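Local coordinates for protein tRNA(His) guanylyltransferase (PDB 5XOX) that adds a single guanosine to the 5' end of tRNA(His) in the 3'-5' direction, using ATP, GTP and magnesium ions, at residues T14-I28 against S80-K94. Residues are numbered along the deposited sequence; the frame is centred on the assembly and turned at random.
Sequences THDVILPQCYIVVRI and SFILKSSTTLFNRRK. With PO4 (phosphate ion), chain J.
Arg92 lays its guanidinium between Pro20 and Ile24: CA of Pro20 lies over one face and CD1 of Ile24 over the opposite one. At the group's edge NE donates to Thr87 O at 2.9 Å, a nearly straight bond in both the guanidinium and the carbonyl plane. NH2 gives Cys22 O a weak hydrogen bond. The chain bends at chi2 (-121°), bringing the guanidinium to the backbone of Leu19 to Cys22. With an alanine here, Thr87 O and Cys22 O would probably each lose an N-H donor, and a gap would probably open beside CD1 of Ile24. The Tyr23 ring takes CB of Ser85 over the centre of one face in a CH-pi contact, 3.7 Å from the centroid, and Val26 O lies in plane at the edge of the Phe81 ring. Arg93 spreads its guanidinium between the imidazole of His15 on one face and a phosphate ion, probably from the crystallisation liquor, on the other; ring and guanidinium planes are 31° apart.

These groups flank a worked example of antiparallel pairing in the central sheet, where strands 23-28 and 80-83 run side by side. Ile24-Leu83 and Val26-Phe81 are hydrogen-bonded pairs, Val25-Ile82 a non-hydrogen-bonded one. Val25 and Ile82 point to the face covered by helix 140-171, their methyls CG2 and CD1 4.2 Å apart; Ile24, Val26, Phe81 and Leu83 occupy the other. Strand 23-30 leads on to Asp29 and Gly30, which bind the catalytic magnesium. Beyond the strands, Ile18 N donates a hydrogen bond to Arg92 O at 3.0 Å, and CD1 of Ile18 packs across Lys94.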
ATOM      1  N   THR A  14       8.936   1.171   5.410  1.00 73.30           N
ATOM      2  CA  THR A  14       7.485   1.078   5.348  1.00 64.28           C
ATOM      3  C   THR A  14       6.942   0.030   6.293  1.00 73.76           C
ATOM      4  O   THR A  14       7.348  -1.140   6.321  1.00 73.93           O
ATOM      5  CB  THR A  14       7.007   0.794   3.931  1.00 60.78           C
ATOM      6  OG1 THR A  14       7.886  -0.157   3.306  1.00 77.95           O
ATOM      7  CG2 THR A  14       6.976   2.075   3.144  1.00 51.48           C
ATOM      8  N   HIS A  15       6.029   0.507   7.108  1.00 70.24           N
ATOM      9  CA  HIS A  15       5.489  -0.268   8.189  1.00 73.11           C
ATOM     10  C   HIS A  15       4.115  -0.882   7.905  1.00 76.86           C
ATOM     11  O   HIS A  15       3.476  -1.378   8.810  1.00 91.11           O
ATOM     12  CB  HIS A  15       5.504   0.579   9.465  1.00 78.67           C
ATOM     13  CG  HIS A  15       6.884   0.772  10.034  1.00 82.66           C
ATOM     14  ND1 HIS A  15       8.020   0.821   9.251  1.00 86.01           N
ATOM     15  CD2 HIS A  15       7.312   0.864  11.315  1.00 83.10           C
ATOM     16  CE1 HIS A  15       9.084   0.960  10.023  1.00 77.76           C
ATOM     17  NE2 HIS A  15       8.682   0.984  11.280  1.00 77.83           N
ATOM     18  N   ASP A  16       3.657  -0.848   6.659  1.00 74.96           N
ATOM     19  CA  ASP A  16       2.296  -1.291   6.309  1.00 78.01           C
ATOM     20  C   ASP A  16       1.878  -2.640   6.917  1.00 71.43           C
ATOM     21  O   ASP A  16       2.613  -3.643   6.850  1.00 47.40           O
ATOM     22  CB  ASP A  16       2.137  -1.364   4.777  1.00 98.25           C
ATOM     23  CG  ASP A  16       3.370  -1.937   4.073  1.00109.12           C
ATOM     24  OD1 ASP A  16       4.119  -2.708   4.713  1.00123.77           O
ATOM     25  OD2 ASP A  16       3.605  -1.593   2.890  1.00104.66           O
ATOM     26  N   VAL A  17       0.677  -2.618   7.509  1.00 66.67           N
ATOM     27  CA  VAL A  17       0.099  -3.723   8.291  1.00 51.04           C
ATOM     28  C   VAL A  17      -1.221  -4.187   7.746  1.00 47.59           C
ATOM     29  O   VAL A  17      -1.801  -3.524   6.897  1.00 54.53           O
ATOM     30  CB  VAL A  17      -0.098  -3.355   9.751  1.00 49.35           C
ATOM     31  CG1 VAL A  17       1.199  -3.405  10.487  1.00 58.51           C
ATOM     32  CG2 VAL A  17      -0.680  -1.975   9.828  1.00 49.89           C
ATOM     33  N   ILE A  18      -1.666  -5.352   8.232  1.00 45.98           N
ATOM     34  CA  ILE A  18      -2.940  -5.972   7.836  1.00 57.72           C
ATOM     35  C   ILE A  18      -4.130  -5.372   8.588  1.00 61.53           C
ATOM     36  O   ILE A  18      -4.085  -5.149   9.821  1.00 65.09           O
ATOM     37  CB  ILE A  18      -2.941  -7.495   8.045  1.00 45.04           C
ATOM     38  CG1 ILE A  18      -2.409  -8.227   6.811  1.00 44.50           C
ATOM     39  CG2 ILE A  18      -4.348  -7.954   8.281  1.00 44.79           C
ATOM     40  CD1 ILE A  18      -0.937  -8.099   6.547  1.00 44.90           C
ATOM     41  N   LEU A  19      -5.190  -5.114   7.829  1.00 56.06           N
ATOM     42  CA  LEU A  19      -6.373  -4.514   8.395  1.00 52.81           C
ATOM     43  C   LEU A  19      -6.902  -5.326   9.588  1.00 51.43           C
ATOM     44  O   LEU A  19      -6.993  -6.546   9.528  1.00 49.92           O
ATOM     45  CB  LEU A  19      -7.422  -4.360   7.307  1.00 51.37           C
ATOM     46  CG  LEU A  19      -8.676  -3.585   7.691  1.00 51.05           C
ATOM     47  CD1 LEU A  19      -8.371  -2.097   7.815  1.00 51.09           C
ATOM     48  CD2 LEU A  19      -9.825  -3.888   6.672  1.00 54.57           C
ATOM     49  N   PRO A  20      -7.203  -4.638  10.691  1.00 54.50           N
ATOM     50  CA  PRO A  20      -7.657  -5.275  11.929  1.00 63.83           C
ATOM     51  C   PRO A  20      -8.929  -6.115  11.759  1.00 47.78           C
ATOM     52  O   PRO A  20      -9.738  -5.850  10.873  1.00 47.24           O
ATOM     53  CB  PRO A  20      -7.893  -4.082  12.859  1.00 79.55           C
ATOM     54  CG  PRO A  20      -7.000  -2.976  12.309  1.00 69.84           C
ATOM     55  CD  PRO A  20      -6.976  -3.189  10.846  1.00 67.84           C
ATOM     56  N   GLN A  21      -9.052  -7.143  12.593  1.00 49.19           N
ATOM     57  CA  GLN A  21     -10.195  -8.052  12.623  1.00 54.59           C
ATOM     58  C   GLN A  21     -10.355  -8.831  11.295  1.00 61.44           C
ATOM     59  O   GLN A  21     -11.475  -9.126  10.867  1.00 71.42           O
ATOM     60  CB  GLN A  21     -11.486  -7.283  12.960  1.00 54.40           C
ATOM     61  CG  GLN A  21     -11.560  -6.758  14.404  1.00 55.30           C
ATOM     62  CD  GLN A  21     -12.899  -6.081  14.742  1.00 67.00           C
ATOM     63  OE1 GLN A  21     -13.976  -6.601  14.416  1.00 80.02           O
ATOM     64  NE2 GLN A  21     -12.831  -4.893  15.345  1.00 68.86           N
ATOM     65  N   CYS A  22      -9.232  -9.153  10.651  1.00 59.07           N
ATOM     66  CA  CYS A  22      -9.224 -10.021   9.471  1.00 49.85           C
ATOM     67  C   CYS A  22      -8.405 -11.267   9.755  1.00 50.54           C
ATOM     68  O   CYS A  22      -7.325 -11.169  10.324  1.00 49.90           O
ATOM     69  CB  CYS A  22      -8.646  -9.311   8.233  1.00 50.93           C
ATOM     70  SG  CYS A  22      -9.569  -7.877   7.613  1.00 64.53           S
ATOM     71  N   TYR A  23      -8.900 -12.438   9.357  1.00 60.19           N
ATOM     72  CA  TYR A  23      -8.079 -13.631   9.423  1.00 48.51           C
ATOM     73  C   TYR A  23      -6.921 -13.459   8.471  1.00 49.38           C
ATOM     74  O   TYR A  23      -7.045 -12.839   7.420  1.00 47.21           O
ATOM     75  CB  TYR A  23      -8.862 -14.886   9.083  1.00 52.17           C
ATOM     76  CG  TYR A  23     -10.039 -15.152  10.007  1.00 58.98           C
ATOM     77  CD1 TYR A  23      -9.841 -15.766  11.253  1.00 62.41           C
ATOM     78  CD2 TYR A  23     -11.329 -14.714   9.682  1.00 49.19           C
ATOM     79  CE1 TYR A  23     -10.896 -15.997  12.108  1.00 53.67           C
ATOM     80  CE2 TYR A  23     -12.391 -14.952  10.528  1.00 49.26           C
ATOM     81  CZ  TYR A  23     -12.165 -15.586  11.743  1.00 54.24           C
ATOM     82  OH  TYR A  23     -13.216 -15.812  12.602  1.00 64.31           O
ATOM     83  N   ILE A  24      -5.769 -13.979   8.857  1.00 44.78           N
ATOM     84  CA  ILE A  24      -4.639 -13.850   7.970  1.00 44.57           C
ATOM     85  C   ILE A  24      -4.267 -15.210   7.444  1.00 44.77           C
ATOM     86  O   ILE A  24      -4.434 -16.212   8.117  1.00 50.31           O
ATOM     87  CB  ILE A  24      -3.478 -13.207   8.655  1.00 45.15           C
ATOM     88  CG1 ILE A  24      -3.965 -11.945   9.360  1.00 45.26           C
ATOM     89  CG2 ILE A  24      -2.454 -12.825   7.644  1.00 44.95           C
ATOM     90  CD1 ILE A  24      -2.847 -11.119  10.078  1.00 45.97           C
ATOM     91  N   VAL A  25      -3.810 -15.250   6.202  1.00 44.48           N
ATOM     92  CA  VAL A  25      -3.231 -16.466   5.684  1.00 45.00           C
ATOM     93  C   VAL A  25      -1.803 -16.192   5.314  1.00 45.46           C
ATOM     94  O   VAL A  25      -1.496 -15.185   4.656  1.00 45.10           O
ATOM     95  CB  VAL A  25      -3.958 -16.989   4.473  1.00 44.65           C
ATOM     96  CG1 VAL A  25      -3.317 -18.273   4.065  1.00 66.60           C
ATOM     97  CG2 VAL A  25      -5.438 -17.193   4.756  1.00 44.22           C
ATOM     98  N   VAL A  26      -0.924 -17.085   5.737  1.00 46.42           N
ATOM     99  CA  VAL A  26       0.431 -17.045   5.228  1.00 47.10           C
ATOM    100  C   VAL A  26       0.648 -18.276   4.400  1.00 50.66           C
ATOM    101  O   VAL A  26       0.684 -19.383   4.936  1.00 48.62           O
ATOM    102  CB  VAL A  26       1.478 -16.948   6.331  1.00 51.24           C
ATOM    103  CG1 VAL A  26       2.844 -16.966   5.700  1.00 55.62           C
ATOM    104  CG2 VAL A  26       1.283 -15.658   7.145  1.00 47.45           C
ATOM    105  N   ARG A  27       0.781 -18.073   3.088  1.00 61.48           N
ATOM    106  CA  ARG A  27       0.990 -19.192   2.170  1.00 58.97           C
ATOM    107  C   ARG A  27       2.457 -19.283   1.728  1.00 63.03           C
ATOM    108  O   ARG A  27       3.116 -18.264   1.461  1.00 76.29           O
ATOM    109  CB  ARG A  27       0.085 -19.080   0.940  1.00 55.41           C
ATOM    110  CG  ARG A  27      -0.179 -20.437   0.301  1.00 49.04           C
ATOM    111  CD  ARG A  27      -0.799 -20.344  -1.075  1.00 48.93           C
ATOM    112  NE  ARG A  27      -1.952 -19.456  -1.109  1.00 47.53           N
ATOM    113  CZ  ARG A  27      -2.061 -18.384  -1.897  1.00 56.09           C
ATOM    114  NH1 ARG A  27      -1.084 -18.076  -2.745  1.00 51.21           N
ATOM    115  NH2 ARG A  27      -3.168 -17.634  -1.858  1.00 62.61           N
ATOM    116  N   ILE A  28       2.946 -20.518   1.657  1.00 58.12           N
ATOM    117  CA  ILE A  28       4.338 -20.823   1.345  1.00 60.72           C
ATOM    118  C   ILE A  28       4.460 -21.738   0.120  1.00 71.63           C
ATOM    119  O   ILE A  28       3.971 -22.876   0.155  1.00 93.67           O
ATOM    120  CB  ILE A  28       4.994 -21.495   2.531  1.00 55.23           C
ATOM    121  CG1 ILE A  28       4.773 -20.691   3.793  1.00 54.20           C
ATOM    122  CG2 ILE A  28       6.467 -21.667   2.293  1.00 61.97           C
ATOM    123  CD1 ILE A  28       5.542 -21.273   4.953  1.00 71.40           C
ATOM    124  N   SER A  80      -0.390 -23.641   3.875  1.00 62.58           N
ATOM    125  CA  SER A  80      -1.145 -22.419   4.229  1.00 49.60           C
ATOM    126  C   SER A  80      -1.381 -22.325   5.756  1.00 66.03           C
ATOM    127  O   SER A  80      -1.772 -23.306   6.374  1.00 66.90           O
ATOM    128  CB  SER A  80      -2.486 -22.380   3.470  1.00 69.36           C
ATOM    129  OG  SER A  80      -2.327 -22.534   2.063  1.00 80.63           O
ATOM    130  N   PHE A  81      -1.130 -21.171   6.378  1.00 77.34           N
ATOM    131  CA  PHE A  81      -1.330 -21.064   7.830  1.00 49.24           C
ATOM    132  C   PHE A  81      -2.307 -19.944   8.166  1.00 48.08           C
ATOM    133  O   PHE A  81      -2.097 -18.784   7.798  1.00 47.35           O
ATOM    134  CB  PHE A  81      -0.032 -20.790   8.530  1.00 50.12           C
ATOM    135  CG  PHE A  81       1.058 -21.789   8.256  1.00 53.45           C
ATOM    136  CD1 PHE A  81       1.855 -21.667   7.106  1.00 51.62           C
ATOM    137  CD2 PHE A  81       1.321 -22.819   9.150  1.00 52.94           C
ATOM    138  CE1 PHE A  81       2.888 -22.562   6.848  1.00 53.16           C
ATOM    139  CE2 PHE A  81       2.366 -23.718   8.917  1.00 54.47           C
ATOM    140  CZ  PHE A  81       3.149 -23.591   7.755  1.00 54.59           C
ATOM    141  N   ILE A  82      -3.378 -20.317   8.859  1.00 49.82           N
ATOM    142  CA  ILE A  82      -4.499 -19.440   9.100  1.00 47.26           C
ATOM    143  C   ILE A  82      -4.312 -18.839  10.453  1.00 47.81           C
ATOM    144  O   ILE A  82      -4.276 -19.555  11.447  1.00 82.43           O
ATOM    145  CB  ILE A  82      -5.818 -20.182   9.051  1.00 47.17           C
ATOM    146  CG1 ILE A  82      -5.794 -21.323   8.038  1.00 47.37           C
ATOM    147  CG2 ILE A  82      -6.923 -19.238   8.655  1.00 52.55           C
ATOM    148  CD1 ILE A  82      -5.894 -20.891   6.629  1.00 47.53           C
ATOM    149  N   LEU A  83      -4.187 -17.526  10.495  1.00 49.43           N
ATOM    150  CA  LEU A  83      -4.027 -16.798  11.737  1.00 51.17           C
ATOM    151  C   LEU A  83      -5.336 -16.167  12.167  1.00 66.50           C
ATOM    152  O   LEU A  83      -6.092 -15.619  11.331  1.00 77.13           O
ATOM    153  CB  LEU A  83      -2.962 -15.730  11.592  1.00 49.96           C
ATOM    154  CG  LEU A  83      -1.555 -16.201  11.240  1.00 50.42           C
ATOM    155  CD1 LEU A  83      -0.590 -15.113  11.573  1.00 50.70           C
ATOM    156  CD2 LEU A  83      -1.203 -17.423  12.046  1.00 51.68           C
ATOM    157  N   LYS A  84      -5.597 -16.246  13.472  1.00 65.22           N
ATOM    158  CA  LYS A  84      -6.874 -15.808  14.015  1.00 64.64           C
ATOM    159  C   LYS A  84      -7.110 -14.324  13.806  1.00 67.64           C
ATOM    160  O   LYS A  84      -6.203 -13.514  14.008  1.00 63.03           O
ATOM    161  CB  LYS A  84      -6.956 -16.110  15.500  1.00 58.12           C
ATOM    162  CG  LYS A  84      -5.835 -15.497  16.308  1.00 78.35           C
ATOM    163  CD  LYS A  84      -5.980 -15.832  17.796  1.00 85.31           C
ATOM    164  CE  LYS A  84      -5.097 -14.961  18.684  1.00 67.33           C
ATOM    165  NZ  LYS A  84      -5.501 -15.130  20.102  1.00 62.56           N
ATOM    166  N   SER A  85      -8.361 -13.980  13.505  1.00 65.41           N
ATOM    167  CA  SER A  85      -8.789 -12.609  13.205  1.00 70.85           C
ATOM    168  C   SER A  85      -8.310 -11.574  14.225  1.00 68.47           C
ATOM    169  O   SER A  85      -8.283 -10.377  13.943  1.00 75.03           O
ATOM    170  CB  SER A  85     -10.312 -12.532  13.175  1.00 74.90           C
ATOM    171  OG  SER A  85     -10.831 -12.875  14.457  1.00 72.56           O
ATOM    172  N   SER A  86      -7.993 -12.013  15.433  1.00 63.52           N
ATOM    173  CA  SER A  86      -7.603 -11.064  16.453  1.00 62.61           C
ATOM    174  C   SER A  86      -6.103 -10.928  16.626  1.00 67.51           C
ATOM    175  O   SER A  86      -5.676 -10.200  17.509  1.00 84.42           O
ATOM    176  CB  SER A  86      -8.227 -11.444  17.793  1.00 76.71           C
ATOM    177  OG  SER A  86      -7.845 -12.748  18.189  1.00 93.20           O
ATOM    178  N   THR A  87      -5.294 -11.615  15.824  1.00 62.01           N
ATOM    179  CA  THR A  87      -3.868 -11.710  16.169  1.00 54.03           C
ATOM    180  C   THR A  87      -3.065 -10.396  16.148  1.00 63.41           C
ATOM    181  O   THR A  87      -3.316  -9.518  15.313  1.00 85.22           O
ATOM    182  CB  THR A  87      -3.147 -12.683  15.271  1.00 51.59           C
ATOM    183  OG1 THR A  87      -1.772 -12.700  15.665  1.00 52.38           O
ATOM    184  CG2 THR A  87      -3.274 -12.278  13.816  1.00 50.05           C
ATOM    185  N   THR A  88      -2.170 -10.242  17.133  1.00 58.02           N
ATOM    186  CA  THR A  88      -1.223  -9.122  17.219  1.00 56.03           C
ATOM    187  C   THR A  88       0.190  -9.470  16.805  1.00 69.93           C
ATOM    188  O   THR A  88       1.102  -8.655  16.971  1.00 86.57           O
ATOM    189  CB  THR A  88      -1.144  -8.556  18.625  1.00 69.46           C
ATOM    190  OG1 THR A  88      -0.399  -9.462  19.455  1.00104.90           O
ATOM    191  CG2 THR A  88      -2.528  -8.352  19.188  1.00 57.24           C
ATOM    192  N   LEU A  89       0.397 -10.694  16.339  1.00 73.03           N
ATOM    193  CA  LEU A  89       1.748 -11.160  16.024  1.00 63.90           C
ATOM    194  C   LEU A  89       2.569 -10.284  15.055  1.00 53.01           C
ATOM    195  O   LEU A  89       2.160 -10.012  13.920  1.00 51.73           O
ATOM    196  CB  LEU A  89       1.659 -12.574  15.468  1.00 66.53           C
ATOM    197  CG  LEU A  89       3.019 -13.198  15.194  1.00 68.99           C
ATOM    198  CD1 LEU A  89       3.884 -13.078  16.431  1.00 82.56           C
ATOM    199  CD2 LEU A  89       2.814 -14.658  14.849  1.00 70.33           C
ATOM    200  N   PHE A  90       3.747  -9.875  15.511  1.00 55.46           N
ATOM    201  CA  PHE A  90       4.615  -8.967  14.744  1.00 62.93           C
ATOM    202  C   PHE A  90       3.863  -7.686  14.469  1.00 70.02           C
ATOM    203  O   PHE A  90       4.080  -7.013  13.452  1.00 66.88           O
ATOM    204  CB  PHE A  90       5.082  -9.590  13.426  1.00 54.26           C
ATOM    205  CG  PHE A  90       5.646 -10.973  13.570  1.00 57.37           C
ATOM    206  CD1 PHE A  90       6.531 -11.284  14.592  1.00 67.52           C
ATOM    207  CD2 PHE A  90       5.290 -11.969  12.683  1.00 54.16           C
ATOM    208  CE1 PHE A  90       7.039 -12.572  14.727  1.00 65.12           C
ATOM    209  CE2 PHE A  90       5.809 -13.249  12.811  1.00 54.97           C
ATOM    210  CZ  PHE A  90       6.662 -13.555  13.834  1.00 56.50           C
ATOM    211  N   ASN A  91       2.974  -7.367  15.400  1.00 71.35           N
ATOM    212  CA  ASN A  91       2.085  -6.234  15.270  1.00 76.99           C
ATOM    213  C   ASN A  91       1.419  -6.222  13.895  1.00 72.35           C
ATOM    214  O   ASN A  91       1.291  -5.158  13.276  1.00 65.93           O
ATOM    215  CB  ASN A  91       2.843  -4.931  15.520  1.00 95.13           C
ATOM    216  CG  ASN A  91       1.919  -3.747  15.748  1.00109.49           C
ATOM    217  OD1 ASN A  91       0.697  -3.903  15.863  1.00108.58           O
ATOM    218  ND2 ASN A  91       2.504  -2.555  15.837  1.00121.50           N
ATOM    219  N   ARG A  92       1.017  -7.404  13.416  1.00 70.44           N
ATOM    220  CA  ARG A  92       0.249  -7.496  12.183  1.00 55.41           C
ATOM    221  C   ARG A  92       1.022  -7.045  10.944  1.00 51.62           C
ATOM    222  O   ARG A  92       0.431  -6.587   9.985  1.00 52.13           O
ATOM    223  CB  ARG A  92      -1.011  -6.645  12.326  1.00 52.68           C
ATOM    224  CG  ARG A  92      -2.081  -7.235  13.175  1.00 48.97           C
ATOM    225  CD  ARG A  92      -3.331  -7.374  12.324  1.00 47.94           C
ATOM    226  NE  ARG A  92      -4.278  -8.305  12.918  1.00 64.12           N
ATOM    227  CZ  ARG A  92      -5.402  -8.711  12.339  1.00 62.16           C
ATOM    228  NH1 ARG A  92      -5.731  -8.278  11.131  1.00 46.47           N
ATOM    229  NH2 ARG A  92      -6.188  -9.572  12.967  1.00 73.12           N
ATOM    230  N   ARG A  93       2.342  -7.150  10.958  1.00 70.55           N
ATOM    231  CA  ARG A  93       3.124  -6.544   9.879  1.00 67.63           C
ATOM    232  C   ARG A  93       3.302  -7.503   8.696  1.00 68.32           C
ATOM    233  O   ARG A  93       3.645  -8.678   8.891  1.00 81.81           O
ATOM    234  CB  ARG A  93       4.507  -6.072  10.369  1.00 56.68           C
ATOM    235  CG  ARG A  93       4.771  -4.657   9.880  1.00 51.25           C
ATOM    236  CD  ARG A  93       6.202  -4.239   9.911  1.00 50.54           C
ATOM    237  NE  ARG A  93       6.573  -3.465  11.073  1.00 74.34           N
ATOM    238  CZ  ARG A  93       7.697  -2.764  11.134  1.00 86.92           C
ATOM    239  NH1 ARG A  93       8.509  -2.768  10.079  1.00 92.68           N
ATOM    240  NH2 ARG A  93       8.004  -2.074  12.232  1.00 85.28           N
ATOM    241  N   LYS A  94       3.078  -7.012   7.478  1.00 50.93           N
ATOM    242  CA  LYS A  94       3.156  -7.893   6.306  1.00 65.55           C
ATOM    243  C   LYS A  94       4.517  -8.579   6.236  1.00 68.69           C
ATOM    244  O   LYS A  94       4.621  -9.832   6.303  1.00 72.94           O
ATOM    245  CB  LYS A  94       2.953  -7.110   5.010  1.00 70.97           C
ATOM    246  CG  LYS A  94       1.651  -6.390   4.905  1.00 55.90           C
ATOM    247  CD  LYS A  94       0.849  -6.889   3.740  1.00 49.94           C
ATOM    248  CE  LYS A  94       1.247  -6.270   2.414  1.00 51.42           C
ATOM    249  NZ  LYS A  94       0.302  -6.790   1.343  1.00 46.92           N
TER
HETATM  250  P   PO4 J 304      10.918  -2.832  12.901  1.00 93.12           P
HETATM  251  O1  PO4 J 304      11.149  -1.763  11.839  1.00 57.80           O
HETATM  252  O2  PO4 J 304      10.536  -4.179  12.291  1.00102.42           O
HETATM  253  O3  PO4 J 304       9.793  -2.358  13.800  1.00 97.24           O
HETATM  254  O4  PO4 J 304      12.198  -3.061  13.669  1.00104.54           O